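Local coordinates for protein NS1 (Human bocavirus, PDB 4KW3) that probably binds the viral replication origin and nicks one DNA strand to start rolling-circle replication, this being the work of its N-terminal nuclease domain, at residues L38-E43 with K150-T155; V82-T87 with L142-Q147; L89-H92 with F98-C101; S91-N96 with C134-G139. One frame throughout, in Å; residues are numbered along the deposited sequence.

How the interactions relate
The four contacts join helices and loops on one side of the nuclease domain's central sheet. Along the chain they are nested: interaction 1 closes the longest loop, interaction 2 lies within it, and interactions 3 and 4, which share S91 and H92, lie inside that. Interactions 2 and 4 pair the same helices, 74-94 and 134-149, with centres 11 Å apart, whereas interaction 3 sets the end of helix 74-94 against the chain leading into strand 101-109. Interactions 3 and 4 have centres 8 Å apart; interaction 1, beyond the far end of helix 134-149, is centred 29 Å from interaction 3. Helix 74-94, used by interactions 2 to 4, lies on strands 101-109 and 114-122, which carry the predicted metal ligands.

Interaction 1 of 4, residues L38-E43 with K150-T155; sequences LAHGTE and KSLLAT
H40 and L152 mark the closest approach of two loops, with the CA of H40 6.2 Å from the CA of L152. In 38-43 the chain leaves helix 31-38 and reverses through a type II beta turn from A39 to T42, with G41 at positive phi, before helix 43-49 begins. Segment 150-155 follows helix 134-149; K150 to A154 keep helical backbone angles, yet the bonds within this run reach back three residues, as from T155 N to L152 O.

The contact is a CH-pi interaction on one histidine ring. The CG of H40 stands opposite its own backbone N (chi1 -175°), which carries the imidazole out of the turn toward the second loop. L152 crosses it at about a right angle and lays CD1 over the centre of one face, 3.6 Å from the ring centroid and only 10° off the normal. Behind this methyl, the leucine side chain packs on L37 of helix 31-38, on F158 and on E162 of helix 160-177, so the methyl over the ring belongs to a side chain wedged between the two loops and these helices. The T155 side chain meets that of H40 head-on at the ring edge, where T155 OG1 is 3.1 Å from H40 NE2.

At the ND1 edge of the ring, E43 limits rotation of the imidazole and would probably make a protonated state easier to hold. H40 ND1 donates to E43 OE1 at 3.1 Å with an N-H...O angle of 163°, the oxygen lying in the ring plane while the hydrogen arrives from above the carboxylate plane.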
loop_
_atom_site.group_PDB
_atom_site.type_symbol
_atom_site.label_atom_id
_atom_site.label_comp_id
_atom_site.label_asym_id
_atom_site.label_seq_id
_atom_site.Cartn_x
_atom_site.Cartn_y
_atom_site.Cartn_z
ATOM N N LEU A 38 2.915 0.652 13.933
ATOM C CA LEU A 38 2.444 1.504 12.840
ATOM C C LEU A 38 1.150 2.266 13.130
ATOM O O LEU A 38 0.912 3.329 12.553
ATOM C CB LEU A 38 2.249 0.683 11.559
ATOM C CG LEU A 38 3.467 -0.114 11.109
ATOM C CD1 LEU A 38 3.163 -0.835 9.814
ATOM C CD2 LEU A 38 4.694 0.787 10.972
ATOM N N ALA A 39 0.316 1.732 14.017
ATOM C CA ALA A 39 -1.027 2.277 14.213
ATOM C C ALA A 39 -1.359 2.348 15.694
ATOM O O ALA A 39 -2.418 1.874 16.141
ATOM C CB ALA A 39 -2.054 1.424 13.476
ATOM N N HIS A 40 -0.438 2.916 16.462
ATOM C CA HIS A 40 -0.662 3.011 17.880
ATOM C C HIS A 40 -1.950 3.794 18.147
ATOM O O HIS A 40 -2.170 4.861 17.562
ATOM C CB HIS A 40 0.520 3.658 18.581
ATOM C CG HIS A 40 0.379 3.670 20.064
ATOM N ND1 HIS A 40 -0.103 2.584 20.767
ATOM C CD2 HIS A 40 0.608 4.642 20.977
ATOM C CE1 HIS A 40 -0.136 2.880 22.053
ATOM N NE2 HIS A 40 0.286 4.123 22.205
ATOM N N GLY A 41 -2.816 3.226 18.989
ATOM C CA GLY A 41 -4.127 3.794 19.257
ATOM C C GLY A 41 -5.280 2.978 18.674
ATOM O O GLY A 41 -6.453 3.286 18.906
ATOM N N THR A 42 -4.952 1.919 17.939
ATOM C CA THR A 42 -5.954 1.150 17.221
ATOM C C THR A 42 -5.929 -0.270 17.730
ATOM O O THR A 42 -6.732 -1.097 17.293
ATOM C CB THR A 42 -5.660 1.033 15.686
ATOM O OG1 THR A 42 -4.363 0.463 15.497
ATOM C CG2 THR A 42 -5.744 2.366 14.958
ATOM N N GLU A 43 -4.989 -0.573 18.623
ATOM C CA GLU A 43 -4.741 -1.980 18.936
ATOM C C GLU A 43 -5.960 -2.653 19.547
ATOM O O GLU A 43 -6.226 -3.816 19.264
ATOM C CB GLU A 43 -3.477 -2.193 19.785
ATOM C CG GLU A 43 -3.133 -1.074 20.704
ATOM C CD GLU A 43 -2.202 -0.046 20.095
ATOM O OE1 GLU A 43 -0.975 -0.279 20.122
ATOM O OE2 GLU A 43 -2.694 1.007 19.644
ATOM N N LYS A 150 8.814 4.932 15.718
ATOM C CA LYS A 150 9.299 5.673 16.865
ATOM C C LYS A 150 8.191 6.472 17.573
ATOM O O LYS A 150 8.357 6.864 18.729
ATOM C CB LYS A 150 10.462 6.566 16.451
ATOM C CG LYS A 150 11.727 5.794 16.168
ATOM C CD LYS A 150 12.748 6.708 15.550
ATOM C CE LYS A 150 13.954 5.943 15.086
ATOM N NZ LYS A 150 14.794 6.840 14.268
ATOM N N SER A 151 7.086 6.749 16.878
ATOM C CA SER A 151 5.982 7.494 17.498
ATOM C C SER A 151 5.388 6.733 18.699
ATOM O O SER A 151 4.976 7.347 19.699
ATOM C CB SER A 151 4.901 7.853 16.482
ATOM O OG SER A 151 4.238 6.691 16.042
ATOM N N LEU A 152 5.402 5.403 18.609
ATOM C CA LEU A 152 5.024 4.547 19.731
ATOM C C LEU A 152 5.828 4.894 20.981
ATOM O O LEU A 152 5.314 4.815 22.092
ATOM C CB LEU A 152 5.239 3.075 19.377
ATOM C CG LEU A 152 4.960 2.068 20.495
ATOM C CD1 LEU A 152 3.536 2.234 20.985
ATOM C CD2 LEU A 152 5.214 0.628 20.031
ATOM N N LEU A 153 7.082 5.292 20.796
ATOM C CA LEU A 153 7.958 5.595 21.927
ATOM C C LEU A 153 7.466 6.770 22.784
ATOM O O LEU A 153 7.890 6.911 23.917
ATOM C CB LEU A 153 9.410 5.812 21.476
ATOM C CG LEU A 153 10.133 4.617 20.840
ATOM C CD1 LEU A 153 11.494 5.037 20.311
ATOM C CD2 LEU A 153 10.281 3.447 21.800
ATOM N N ALA A 154 6.594 7.626 22.256
ATOM C CA ALA A 154 6.032 8.696 23.089
ATOM C C ALA A 154 5.096 8.154 24.172
ATOM O O ALA A 154 4.818 8.837 25.160
ATOM C CB ALA A 154 5.311 9.711 22.249
ATOM N N THR A 155 4.635 6.919 23.989
ATOM C CA THR A 155 3.675 6.307 24.888
ATOM C C THR A 155 4.328 5.271 25.787
ATOM O O THR A 155 3.999 5.176 26.958
ATOM C CB THR A 155 2.566 5.614 24.094
ATOM O OG1 THR A 155 1.853 6.594 23.338
ATOM C CG2 THR A 155 1.607 4.902 25.027
#

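Interaction 2 of 4, residues V82-T87 with L142-Q147; sequences VYMATT and LAEIIQ
E144 of helix 134-149 reaches across to M84 and A85 of helix 74-94, and nearly all of the contact between these two helices in 82-87 and 142-147 runs along this one side chain. From a CB directed at the other helix, the chain first continues to CG, which settles against the backbone and methyl of A85, 4.0 Å from A85 N and 4.1 Å from A85 CB. A small residue here permits a close approach: the CA of A85 is 6.5 Å from the CA of E144. A bend at chi2 (-74°) then turns the glutamate off this line, bringing CD to 3.9 Å from M84 CB. The carboxylate ends beside the methionine, OE2 lying 3.8 Å from M84 CB and OE1 3.6 Å from M84 CE.

M84 crosses the glutamate at about a right angle, and its own bend at chi3 (-70°) sets the terminal methyl next to OE1. No hydrogen bond passes between the segments; these are van der Waals contacts of methylene and methyl groups with a carboxylate, on the outer margin of the helix pair, where M84 is exposed.

Deeper in, A85 also touches I141, and V82 and T86 face the sheet, V82 meeting C116, the middle residue of the predicted RCR-2 motif. T86 OG1 bonds V82 O at 2.9 Å within its own helix. The two helices lie side by side against the sheet, helix 74-94 on strands 101-109 and 114-122, with helix 160-177 packed on helix 134-149, consistent with the helix-on-sheet layering of the HUH endonuclease fold.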
loop_
_atom_site.group_PDB
_atom_site.type_symbol
_atom_site.label_atom_id
_atom_site.label_comp_id
_atom_site.label_asym_id
_atom_site.label_seq_id
_atom_site.Cartn_x
_atom_site.Cartn_y
_atom_site.Cartn_z
ATOM N N VAL A 82 4.594 4.729 2.424
ATOM C CA VAL A 82 5.094 4.457 1.087
ATOM C C VAL A 82 4.837 5.633 0.134
ATOM O O VAL A 82 5.731 6.026 -0.629
ATOM C CB VAL A 82 4.487 3.142 0.524
ATOM C CG1 VAL A 82 4.839 2.968 -0.931
ATOM C CG2 VAL A 82 4.986 1.942 1.321
ATOM N N TYR A 83 3.638 6.212 0.207
ATOM C CA TYR A 83 3.304 7.398 -0.582
ATOM C C TYR A 83 4.264 8.574 -0.283
ATOM O O TYR A 83 4.823 9.189 -1.201
ATOM C CB TYR A 83 1.841 7.832 -0.369
ATOM C CG TYR A 83 1.486 9.066 -1.167
ATOM C CD1 TYR A 83 1.707 10.337 -0.659
ATOM C CD2 TYR A 83 0.965 8.958 -2.449
ATOM C CE1 TYR A 83 1.427 11.463 -1.411
ATOM C CE2 TYR A 83 0.679 10.074 -3.200
ATOM C CZ TYR A 83 0.907 11.318 -2.676
ATOM O OH TYR A 83 0.615 12.428 -3.426
ATOM N N MET A 84 4.422 8.915 0.990
ATOM C CA MET A 84 5.406 9.926 1.356
ATOM C C MET A 84 6.817 9.616 0.804
ATOM O O MET A 84 7.483 10.503 0.255
ATOM C CB MET A 84 5.443 10.134 2.872
ATOM C CG MET A 84 4.190 10.871 3.406
ATOM S SD MET A 84 4.261 11.247 5.177
ATOM C CE MET A 84 4.096 9.624 5.911
ATOM N N ALA A 85 7.258 8.365 0.947
ATOM C CA ALA A 85 8.552 7.948 0.432
ATOM C C ALA A 85 8.654 8.138 -1.089
ATOM O O ALA A 85 9.703 8.561 -1.590
ATOM C CB ALA A 85 8.858 6.513 0.829
ATOM N N THR A 86 7.562 7.851 -1.800
ATOM C CA THR A 86 7.508 7.992 -3.256
ATOM C C THR A 86 7.645 9.460 -3.663
ATOM O O THR A 86 8.317 9.798 -4.641
ATOM C CB THR A 86 6.178 7.451 -3.847
ATOM O OG1 THR A 86 5.992 6.077 -3.490
ATOM C CG2 THR A 86 6.177 7.562 -5.356
ATOM N N THR A 87 6.974 10.314 -2.906
ATOM C CA THR A 87 7.063 11.758 -3.044
ATOM C C THR A 87 8.502 12.203 -2.839
ATOM O O THR A 87 9.045 12.973 -3.633
ATOM C CB THR A 87 6.143 12.451 -2.014
ATOM O OG1 THR A 87 4.778 12.266 -2.416
ATOM C CG2 THR A 87 6.410 13.895 -1.966
ATOM N N LEU A 142 11.712 2.548 3.898
ATOM C CA LEU A 142 12.097 2.080 5.225
ATOM C C LEU A 142 12.295 3.241 6.202
ATOM O O LEU A 142 11.908 3.145 7.368
ATOM C CB LEU A 142 13.346 1.199 5.159
ATOM C CG LEU A 142 13.153 -0.165 4.477
ATOM C CD1 LEU A 142 14.501 -0.860 4.190
ATOM C CD2 LEU A 142 12.196 -1.088 5.252
ATOM N N ALA A 143 12.886 4.336 5.725
ATOM C CA ALA A 143 13.100 5.514 6.568
ATOM C C ALA A 143 11.769 6.027 7.138
ATOM O O ALA A 143 11.695 6.359 8.324
ATOM C CB ALA A 143 13.838 6.604 5.822
ATOM N N GLU A 144 10.733 6.084 6.296
ATOM C CA GLU A 144 9.400 6.516 6.723
ATOM C C GLU A 144 8.733 5.586 7.749
ATOM O O GLU A 144 8.166 6.052 8.740
ATOM C CB GLU A 144 8.467 6.661 5.524
ATOM C CG GLU A 144 8.766 7.838 4.664
ATOM C CD GLU A 144 8.338 9.155 5.289
ATOM O OE1 GLU A 144 7.628 9.135 6.323
ATOM O OE2 GLU A 144 8.724 10.211 4.738
ATOM N N ILE A 145 8.806 4.284 7.491
ATOM C CA ILE A 145 8.287 3.271 8.394
ATOM C C ILE A 145 8.988 3.335 9.757
ATOM O O ILE A 145 8.341 3.411 10.797
ATOM C CB ILE A 145 8.491 1.864 7.800
ATOM C CG1 ILE A 145 7.651 1.687 6.534
ATOM C CG2 ILE A 145 8.162 0.801 8.829
ATOM C CD1 ILE A 145 7.898 0.388 5.797
ATOM N N ILE A 146 10.316 3.333 9.729
ATOM C CA ILE A 146 11.127 3.405 10.935
ATOM C C ILE A 146 10.759 4.622 11.779
ATOM O O ILE A 146 10.623 4.516 13.003
ATOM C CB ILE A 146 12.630 3.414 10.556
ATOM C CG1 ILE A 146 13.064 1.998 10.165
ATOM C CG2 ILE A 146 13.517 3.964 11.690
ATOM C CD1 ILE A 146 14.383 1.957 9.401
ATOM N N GLN A 147 10.591 5.764 11.118
ATOM C CA GLN A 147 10.203 7.002 11.791
ATOM C C GLN A 147 8.818 6.881 12.453
ATOM O O GLN A 147 8.583 7.412 13.550
ATOM C CB GLN A 147 10.257 8.180 10.816
ATOM C CG GLN A 147 9.531 9.410 11.295
ATOM C CD GLN A 147 10.432 10.601 11.440
ATOM O OE1 GLN A 147 10.172 11.648 10.848
ATOM N NE2 GLN A 147 11.499 10.463 12.232
#

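Interaction 3 of 4, residues L89-H92 with F98-C101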
loop_
_atom_site.group_PDB
_atom_site.type_symbol
_atom_site.label_atom_id
_atom_site.label_comp_id
_atom_site.label_asym_id
_atom_site.label_seq_id
_atom_site.Cartn_x
_atom_site.Cartn_y
_atom_site.Cartn_z
ATOM N N LEU A 89 11.100 10.324 -3.194
ATOM C CA LEU A 89 11.838 9.774 -4.334
ATOM C C LEU A 89 11.787 10.694 -5.541
ATOM O O LEU A 89 12.837 11.052 -6.084
ATOM C CB LEU A 89 11.306 8.408 -4.745
ATOM C CG LEU A 89 11.953 7.848 -6.029
ATOM C CD1 LEU A 89 13.379 7.376 -5.823
ATOM C CD2 LEU A 89 11.122 6.706 -6.585
ATOM N N MET A 90 10.578 11.095 -5.942
ATOM C CA MET A 90 10.416 11.963 -7.111
ATOM C C MET A 90 11.061 13.321 -6.865
ATOM O O MET A 90 11.604 13.952 -7.769
ATOM C CB MET A 90 8.948 12.129 -7.482
ATOM C CG MET A 90 8.361 10.855 -8.010
ATOM S SD MET A 90 9.385 10.161 -9.325
ATOM C CE MET A 90 8.879 11.149 -10.732
ATOM N N SER A 91 10.980 13.762 -5.621
ATOM C CA SER A 91 11.629 14.979 -5.192
ATOM C C SER A 91 13.139 14.949 -5.487
ATOM O O SER A 91 13.693 15.913 -6.031
ATOM C CB SER A 91 11.378 15.167 -3.699
ATOM O OG SER A 91 11.740 16.455 -3.279
ATOM N N HIS A 92 13.791 13.839 -5.146
ATOM C CA HIS A 92 15.200 13.652 -5.466
ATOM C C HIS A 92 15.421 13.604 -6.984
ATOM O O HIS A 92 16.295 14.294 -7.501
ATOM C CB HIS A 92 15.777 12.387 -4.812
ATOM C CG HIS A 92 15.923 12.468 -3.323
ATOM N ND1 HIS A 92 15.230 13.373 -2.548
ATOM C CD2 HIS A 92 16.688 11.751 -2.465
ATOM C CE1 HIS A 92 15.561 13.210 -1.279
ATOM N NE2 HIS A 92 16.442 12.232 -1.202
ATOM N N PHE A 98 8.819 20.318 -4.701
ATOM C CA PHE A 98 7.427 20.085 -5.042
ATOM C C PHE A 98 7.321 19.474 -6.424
ATOM O O PHE A 98 6.988 20.162 -7.386
ATOM C CB PHE A 98 6.634 21.388 -4.931
ATOM C CG PHE A 98 6.725 22.019 -3.575
ATOM C CD1 PHE A 98 5.901 21.590 -2.546
ATOM C CD2 PHE A 98 7.650 23.021 -3.318
ATOM C CE1 PHE A 98 5.989 22.158 -1.289
ATOM C CE2 PHE A 98 7.745 23.593 -2.064
ATOM C CZ PHE A 98 6.912 23.161 -1.047
ATOM N N PRO A 99 7.608 18.164 -6.517
ATOM C CA PRO A 99 7.731 17.428 -7.782
ATOM C C PRO A 99 6.428 17.312 -8.547
ATOM O O PRO A 99 5.368 17.234 -7.927
ATOM C CB PRO A 99 8.208 16.034 -7.347
ATOM C CG PRO A 99 7.870 15.935 -5.907
ATOM C CD PRO A 99 7.913 17.312 -5.352
ATOM N N ARG A 100 6.515 17.319 -9.875
ATOM C CA ARG A 100 5.356 17.050 -10.716
ATOM C C ARG A 100 5.322 15.581 -11.064
ATOM O O ARG A 100 6.120 15.106 -11.879
ATOM C CB ARG A 100 5.375 17.876 -12.003
ATOM C CG ARG A 100 5.432 19.371 -11.785
ATOM C CD ARG A 100 5.312 20.137 -13.090
ATOM N NE ARG A 100 5.480 21.569 -12.863
ATOM C CZ ARG A 100 4.490 22.408 -12.575
ATOM N NH1 ARG A 100 3.241 21.959 -12.476
ATOM N NH2 ARG A 100 4.751 23.695 -12.384
ATOM N N CYS A 101 4.381 14.871 -10.460
ATOM C CA CYS A 101 4.232 13.443 -10.697
ATOM C C CYS A 101 2.842 12.946 -10.346
ATOM O O CYS A 101 2.099 13.596 -9.631
ATOM C CB CYS A 101 5.240 12.684 -9.849
ATOM S SG CYS A 101 5.090 13.124 -8.133
#
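M90 and C101 are brought together by their torsions. In M90, CG lies opposite the carbonyl carbon (chi1 -69°), and further bends at chi2 and chi3 curl the thioether so that CG and CE both come beside C101. The thiol of C101, at chi1 55°, sits between its own backbone N and carbonyl carbon and thereby turns in toward the helix. As a result, C101 SG lies 4.0 Å from M90 CG, while the CE of M90 is 4.0 Å from C101 CB.

P99 fills the adjoining position. Its ring leans on the backbone of helix 74-94, CG 3.8 Å from S91 N, and its CB meets M90 CB at 4.0 Å. The nearest CA pair, P99 with S91, is 5.3 Å apart, so the extended chain runs close beside the last turns of the helix before entering strand 101-109. This is a tight helix-to-strand return within the nuclease domain, spanning only five intervening residues.

Polar groups are served locally: S91 OG bonds the carbonyl of N96, N96 OD1 accepts F98 N, and Q94 NE2 donates to R100 O. No hydrogen bond crosses between the segments, and the side chains of M90, P99 and C101 meet through apolar van der Waals contacts, a largely non-directional packing in which the thiol takes the part of an apolar group.

Interaction 4 of 4, residues S91-N96 with C134-G139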
loop_
_atom_site.group_PDB
_atom_site.type_symbol
_atom_site.label_atom_id
_atom_site.label_comp_id
_atom_site.label_asym_id
_atom_site.label_seq_id
_atom_site.Cartn_x
_atom_site.Cartn_y
_atom_site.Cartn_z
ATOM N N SER A 91 10.980 13.762 -5.621
ATOM C CA SER A 91 11.629 14.979 -5.192
ATOM C C SER A 91 13.139 14.949 -5.487
ATOM O O SER A 91 13.693 15.913 -6.031
ATOM C CB SER A 91 11.378 15.167 -3.699
ATOM O OG SER A 91 11.740 16.455 -3.279
ATOM N N HIS A 92 13.791 13.839 -5.146
ATOM C CA HIS A 92 15.200 13.652 -5.466
ATOM C C HIS A 92 15.421 13.604 -6.984
ATOM O O HIS A 92 16.295 14.294 -7.501
ATOM C CB HIS A 92 15.777 12.387 -4.812
ATOM C CG HIS A 92 15.923 12.468 -3.323
ATOM N ND1 HIS A 92 15.230 13.373 -2.548
ATOM C CD2 HIS A 92 16.688 11.751 -2.465
ATOM C CE1 HIS A 92 15.561 13.210 -1.279
ATOM N NE2 HIS A 92 16.442 12.232 -1.202
ATOM N N LYS A 93 14.639 12.791 -7.695
ATOM C CA LYS A 93 14.819 12.633 -9.140
ATOM C C LYS A 93 14.676 13.944 -9.894
ATOM O O LYS A 93 15.331 14.141 -10.915
ATOM C CB LYS A 93 13.851 11.607 -9.731
ATOM C CG LYS A 93 13.995 10.206 -9.179
ATOM C CD LYS A 93 15.372 9.652 -9.449
ATOM C CE LYS A 93 15.424 8.172 -9.107
ATOM N NZ LYS A 93 16.829 7.664 -9.145
ATOM N N GLN A 94 13.825 14.837 -9.395
ATOM C CA GLN A 94 13.595 16.119 -10.053
ATOM C C GLN A 94 14.352 17.303 -9.431
ATOM O O GLN A 94 14.230 18.431 -9.920
ATOM C CB GLN A 94 12.109 16.445 -10.061
ATOM C CG GLN A 94 11.285 15.567 -10.936
ATOM C CD GLN A 94 9.828 15.971 -10.933
ATOM O OE1 GLN A 94 9.459 17.000 -10.373
ATOM N NE2 GLN A 94 8.991 15.160 -11.556
ATOM N N ARG A 95 15.108 17.052 -8.362
ATOM C CA ARG A 95 15.762 18.126 -7.608
ATOM C C ARG A 95 14.808 19.300 -7.414
ATOM O O ARG A 95 15.085 20.412 -7.836
ATOM C CB ARG A 95 17.031 18.588 -8.304
ATOM C CG ARG A 95 17.867 17.458 -8.852
ATOM C CD ARG A 95 19.105 18.001 -9.551
ATOM N NE ARG A 95 19.924 16.922 -10.083
ATOM C CZ ARG A 95 19.627 16.236 -11.185
ATOM N NH1 ARG A 95 18.524 16.513 -11.876
ATOM N NH2 ARG A 95 20.433 15.264 -11.594
ATOM N N ASN A 96 13.665 19.014 -6.810
ATOM C CA ASN A 96 12.597 19.972 -6.638
ATOM C C ASN A 96 11.790 19.529 -5.422
ATOM O O ASN A 96 11.421 18.358 -5.329
ATOM C CB ASN A 96 11.721 19.963 -7.884
ATOM C CG ASN A 96 10.648 21.026 -7.857
ATOM O OD1 ASN A 96 10.262 21.526 -6.797
ATOM N ND2 ASN A 96 10.135 21.364 -9.031
ATOM N N CYS A 134 15.434 0.916 -7.431
ATOM C CA CYS A 134 14.829 0.054 -6.427
ATOM C C CYS A 134 15.414 0.176 -5.010
ATOM O O CYS A 134 14.669 0.340 -4.055
ATOM C CB CYS A 134 14.831 -1.413 -6.867
ATOM S SG CYS A 134 13.485 -1.842 -7.968
ATOM N N ALA A 135 16.731 0.077 -4.865
ATOM C CA ALA A 135 17.329 0.117 -3.527
ATOM C C ALA A 135 17.111 1.466 -2.831
ATOM O O ALA A 135 16.773 1.529 -1.642
ATOM C CB ALA A 135 18.809 -0.231 -3.587
ATOM N N GLN A 136 17.299 2.536 -3.589
ATOM C CA GLN A 136 17.089 3.881 -3.098
ATOM C C GLN A 136 15.643 4.038 -2.626
ATOM O O GLN A 136 15.389 4.544 -1.530
ATOM C CB GLN A 136 17.415 4.874 -4.213
ATOM C CG GLN A 136 17.202 6.330 -3.891
ATOM C CD GLN A 136 17.224 7.214 -5.132
ATOM O OE1 GLN A 136 17.196 6.725 -6.265
ATOM N NE2 GLN A 136 17.317 8.523 -4.921
ATOM N N PHE A 137 14.707 3.584 -3.457
ATOM C CA PHE A 137 13.284 3.670 -3.172
ATOM C C PHE A 137 12.986 2.872 -1.906
ATOM O O PHE A 137 12.287 3.350 -1.010
ATOM C CB PHE A 137 12.475 3.139 -4.358
ATOM C CG PHE A 137 11.037 3.607 -4.389
ATOM C CD1 PHE A 137 10.494 4.339 -3.334
ATOM C CD2 PHE A 137 10.225 3.309 -5.479
ATOM C CE1 PHE A 137 9.168 4.774 -3.365
ATOM C CE2 PHE A 137 8.902 3.721 -5.510
ATOM C CZ PHE A 137 8.372 4.465 -4.455
ATOM N N TYR A 138 13.530 1.660 -1.848
ATOM C CA TYR A 138 13.422 0.780 -0.687
ATOM C C TYR A 138 13.881 1.484 0.594
ATOM O O TYR A 138 13.217 1.395 1.632
ATOM C CB TYR A 138 14.267 -0.474 -0.905
ATOM C CG TYR A 138 14.054 -1.583 0.111
ATOM C CD1 TYR A 138 12.774 -1.992 0.478
ATOM C CD2 TYR A 138 15.141 -2.247 0.679
ATOM C CE1 TYR A 138 12.581 -3.024 1.400
ATOM C CE2 TYR A 138 14.963 -3.263 1.593
ATOM C CZ TYR A 138 13.684 -3.646 1.958
ATOM O OH TYR A 138 13.526 -4.661 2.866
ATOM N N GLY A 139 15.007 2.188 0.516
ATOM C CA GLY A 139 15.568 2.847 1.677
ATOM C C GLY A 139 14.730 4.018 2.154
ATOM O O GLY A 139 14.528 4.209 3.345
#
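K93 and Q136 make the firm part of this contact, meeting from opposite directions between helices 74-94 and 134-149. Q136 is drawn out straight beyond CG, and its chi1 of 178°, opposite its backbone N, sends the amide across the gap. K93 bends at chi2 and then runs extended to its ammonium group. The NZ donates to Q136 OE1 at 3.1 Å, lying in the carbonyl plane on a lone pair with a C=O...N angle of 138°; K93 CE packs 3.6 Å from the same Q136 OE1. The ammonium is also hydrogen-bonded to S133 OG, its stronger partner, just before helix 134-149, so it bridges the helix and the residue preceding it.

The other end of the amide is held far less closely. Q136 NE2 stands 4.1 Å from H92 CD2, with the imidazole and amide planes 45° apart, and the pair lies at the exposed surface. Even the nearest CA atoms of the two segments, those of H92 and Q136, are 10.2 Å apart, so long polar side chains span what the backbones do not.

Helix 74-94 finishes here in a Schellman motif: R95 takes positive phi, R95 N bonds H92 O at 3.1 Å, and N96 N bonds S91 O at 3.2 Å. Q94 NE2 also donates to E123 O, tying this end to the chain just past strand 114-122. Below the polar bridge the core is aromatic and aliphatic: F137 packs on L89 and T86 of helix 74-94, on M185, and edge-to-face with Y18 of strand 15-21.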